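Local coordinates for protein pyruvate kinase (Cryptosporidium parvum, PDB 4DRS) that probably catalyses the last step of glycolysis, transferring the phosphoryl group of phosphoenolpyruvate to ADP to give pyruvate and ATP, at residues Leu235-Asn240 with Lys270-Glu275. Sequence-based numbering, arbitrary orientation.
Sequences LSFVQN and KIENLE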
ATOM      1  N   LEU A 235      38.308  12.160  -4.965  1.00 33.07           N
ATOM      2  CA  LEU A 235      38.617  13.513  -5.396  1.00 34.41           C
ATOM      3  C   LEU A 235      38.110  14.517  -4.358  1.00 35.02           C
ATOM      4  O   LEU A 235      36.895  14.680  -4.180  1.00 35.51           O
ATOM      5  CB  LEU A 235      37.979  13.750  -6.766  1.00 34.87           C
ATOM      6  CG  LEU A 235      38.685  14.587  -7.825  1.00 36.45           C
ATOM      7  CD1 LEU A 235      40.066  14.032  -8.143  1.00 36.79           C
ATOM      8  CD2 LEU A 235      37.819  14.641  -9.080  1.00 36.80           C
ATOM      9  N   SER A 236      39.038  15.166  -3.658  1.00 35.08           N
ATOM     10  CA  SER A 236      38.684  16.103  -2.581  1.00 36.22           C
ATOM     11  C   SER A 236      38.083  17.416  -3.082  1.00 36.54           C
ATOM     12  O   SER A 236      38.532  17.969  -4.088  1.00 36.69           O
ATOM     13  CB  SER A 236      39.896  16.401  -1.689  1.00 36.33           C
ATOM     14  OG  SER A 236      40.320  15.246  -0.996  1.00 35.66           O
ATOM     15  N   PHE A 237      37.077  17.904  -2.359  1.00 37.19           N
ATOM     16  CA  PHE A 237      36.434  19.208  -2.613  1.00 38.84           C
ATOM     17  C   PHE A 237      35.903  19.419  -4.034  1.00 39.33           C
ATOM     18  O   PHE A 237      36.076  20.492  -4.604  1.00 40.20           O
ATOM     19  CB  PHE A 237      37.371  20.374  -2.233  1.00 39.52           C
ATOM     20  CG  PHE A 237      37.507  20.591  -0.751  1.00 40.70           C
ATOM     21  CD1 PHE A 237      36.652  21.466  -0.078  1.00 41.19           C
ATOM     22  CD2 PHE A 237      38.494  19.929  -0.025  1.00 40.73           C
ATOM     23  CE1 PHE A 237      36.773  21.667   1.289  1.00 41.71           C
ATOM     24  CE2 PHE A 237      38.621  20.127   1.340  1.00 41.32           C
ATOM     25  CZ  PHE A 237      37.756  20.994   2.001  1.00 42.36           C
ATOM     26  N   VAL A 238      35.261  18.403  -4.600  1.00 39.78           N
ATOM     27  CA  VAL A 238      34.598  18.548  -5.898  1.00 40.65           C
ATOM     28  C   VAL A 238      33.440  19.529  -5.747  1.00 42.30           C
ATOM     29  O   VAL A 238      32.716  19.489  -4.751  1.00 42.24           O
ATOM     30  CB  VAL A 238      34.108  17.189  -6.442  1.00 39.65           C
ATOM     31  CG1 VAL A 238      33.298  17.362  -7.719  1.00 39.53           C
ATOM     32  CG2 VAL A 238      35.299  16.278  -6.697  1.00 39.75           C
ATOM     33  N   GLN A 239      33.279  20.417  -6.726  1.00 44.73           N
ATOM     34  CA  GLN A 239      32.292  21.494  -6.634  1.00 46.66           C
ATOM     35  C   GLN A 239      31.313  21.550  -7.806  1.00 47.86           C
ATOM     36  O   GLN A 239      30.255  22.173  -7.701  1.00 48.59           O
ATOM     37  CB  GLN A 239      32.997  22.836  -6.462  1.00 48.55           C
ATOM     38  CG  GLN A 239      33.744  22.948  -5.141  1.00 50.91           C
ATOM     39  CD  GLN A 239      34.463  24.273  -4.956  1.00 52.95           C
ATOM     40  OE1 GLN A 239      34.792  24.650  -3.829  1.00 53.96           O
ATOM     41  NE2 GLN A 239      34.717  24.983  -6.055  1.00 52.73           N
ATOM     42  N   ASN A 240      31.672  20.902  -8.914  1.00 48.18           N
ATOM     43  CA  ASN A 240      30.801  20.794 -10.087  1.00 48.89           C
ATOM     44  C   ASN A 240      31.254  19.668 -11.005  1.00 48.09           C
ATOM     45  O   ASN A 240      32.355  19.142 -10.844  1.00 47.68           O
ATOM     46  CB  ASN A 240      30.745  22.120 -10.850  1.00 51.61           C
ATOM     47  CG  ASN A 240      32.101  22.785 -10.957  1.00 52.91           C
ATOM     48  OD1 ASN A 240      33.026  22.244 -11.563  1.00 53.70           O
ATOM     49  ND2 ASN A 240      32.230  23.958 -10.351  1.00 53.68           N
ATOM     50  N   LYS A 270      34.135  13.701  -3.535  1.00 35.89           N
ATOM     51  CA  LYS A 270      33.893  14.046  -2.143  1.00 36.54           C
ATOM     52  C   LYS A 270      33.154  15.369  -2.054  1.00 37.67           C
ATOM     53  O   LYS A 270      33.655  16.409  -2.497  1.00 37.39           O
ATOM     54  CB  LYS A 270      35.212  14.134  -1.374  1.00 37.34           C
ATOM     55  CG  LYS A 270      35.934  12.798  -1.230  1.00 37.64           C
ATOM     56  CD  LYS A 270      37.385  12.973  -0.816  1.00 38.07           C
ATOM     57  CE  LYS A 270      37.509  13.586   0.569  1.00 38.67           C
ATOM     58  NZ  LYS A 270      38.934  13.849   0.891  1.00 39.53           N
ATOM     59  N   ILE A 271      31.946  15.311  -1.501  1.00 38.08           N
ATOM     60  CA  ILE A 271      31.161  16.497  -1.229  1.00 38.47           C
ATOM     61  C   ILE A 271      31.574  16.997   0.148  1.00 40.27           C
ATOM     62  O   ILE A 271      31.280  16.366   1.165  1.00 42.25           O
ATOM     63  CB  ILE A 271      29.647  16.199  -1.296  1.00 38.19           C
ATOM     64  CG1 ILE A 271      29.291  15.462  -2.602  1.00 37.01           C
ATOM     65  CG2 ILE A 271      28.829  17.478  -1.119  1.00 37.86           C
ATOM     66  CD1 ILE A 271      29.698  16.176  -3.876  1.00 36.37           C
ATOM     67  N   GLU A 272      32.280  18.120   0.166  1.00 41.62           N
ATOM     68  CA  GLU A 272      32.920  18.628   1.378  1.00 43.20           C
ATOM     69  C   GLU A 272      32.587  20.096   1.649  1.00 43.85           C
ATOM     70  O   GLU A 272      33.114  20.689   2.591  1.00 44.22           O
ATOM     71  CB  GLU A 272      34.443  18.494   1.265  1.00 44.50           C
ATOM     72  CG  GLU A 272      34.966  17.074   1.245  1.00 44.30           C
ATOM     73  CD  GLU A 272      36.475  17.022   1.302  1.00 45.20           C
ATOM     74  OE1 GLU A 272      37.046  17.185   2.406  1.00 46.07           O
ATOM     75  OE2 GLU A 272      37.091  16.810   0.238  1.00 45.39           O
ATOM     76  N   ASN A 273      31.739  20.685   0.811  1.00 43.47           N
ATOM     77  CA  ASN A 273      31.332  22.077   0.994  1.00 44.82           C
ATOM     78  C   ASN A 273      30.000  22.413   0.332  1.00 45.23           C
ATOM     79  O   ASN A 273      29.416  21.571  -0.362  1.00 44.94           O
ATOM     80  CB  ASN A 273      32.442  23.050   0.546  1.00 44.93           C
ATOM     81  CG  ASN A 273      32.711  23.012  -0.950  1.00 43.96           C
ATOM     82  OD1 ASN A 273      31.963  22.423  -1.735  1.00 42.84           O
ATOM     83  ND2 ASN A 273      33.791  23.663  -1.353  1.00 44.68           N
ATOM     84  N   LEU A 274      29.540  23.643   0.547  1.00 46.52           N
ATOM     85  CA  LEU A 274      28.226  24.093   0.083  1.00 47.42           C
ATOM     86  C   LEU A 274      28.076  24.009  -1.436  1.00 47.45           C
ATOM     87  O   LEU A 274      27.038  23.562  -1.930  1.00 47.73           O
ATOM     88  CB  LEU A 274      27.919  25.511   0.598  1.00 48.08           C
ATOM     89  CG  LEU A 274      26.530  26.121   0.340  1.00 49.09           C
ATOM     90  CD1 LEU A 274      25.399  25.216   0.826  1.00 48.38           C
ATOM     91  CD2 LEU A 274      26.419  27.503   0.975  1.00 49.63           C
ATOM     92  N   GLU A 275      29.112  24.426  -2.166  1.00 48.00           N
ATOM     93  CA  GLU A 275      29.105  24.356  -3.629  1.00 49.50           C
ATOM     94  C   GLU A 275      28.808  22.945  -4.123  1.00 47.61           C
ATOM     95  O   GLU A 275      27.926  22.746  -4.965  1.00 47.47           O
ATOM     96  CB  GLU A 275      30.427  24.857  -4.218  1.00 53.06           C
ATOM     97  CG  GLU A 275      30.399  26.304  -4.689  1.00 57.92           C
ATOM     98  CD  GLU A 275      29.510  26.510  -5.909  1.00 61.77           C
ATOM     99  OE1 GLU A 275      29.745  25.848  -6.946  1.00 65.08           O
ATOM    100  OE2 GLU A 275      28.584  27.346  -5.837  1.00 63.04           O
TER
HETATM  101  O   HOH W   1      32.837  19.599  -2.048  1.00 32.91           O
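Lys270 and Ser236 meet where two neighbouring parallel strands, 232-235 and 266-271, end in the TIM barrel of pyruvate kinase. Lys270 NZ donates to Ser236 OG (2.7 Å) and also forms salt bridges with Asp109 and, within its own segment, Glu272 OE2, close to Arg74, which binds ADP. Glu272 OE2 accepts a hydrogen bond from the backbone N-H of Phe237 (N to OE2 2.8 Å), approached on the carboxylate's anti side and 33° out of its plane. The sheet pairing survives as Lys270 N to Leu235 O (3.0 Å), followed by a weak bond from Val238 N to Lys270 O.

Farther along, the extended Gln239 chain carries OE1 to Asn273 ND2 (2.8 Å), which bonds on a lone pair in the carbonyl plane, while Asn273 OD1 N-caps helix 274-278 at Gly276 N. A water accepts from Glu272 N and lies within donating distance of Val238 O and Asn273 OD1, bridging the two loops.

Around these bonds, the Phe237 ring lies over Glu272, whose CB makes a CH-pi contact 4.0 Å from the ring centroid, and Asn273 ND2 sits at the ring edge. Gln239 CG, set anti to the carbonyl carbon (chi1 -66°), lies 3.9 Å from Glu275 CB.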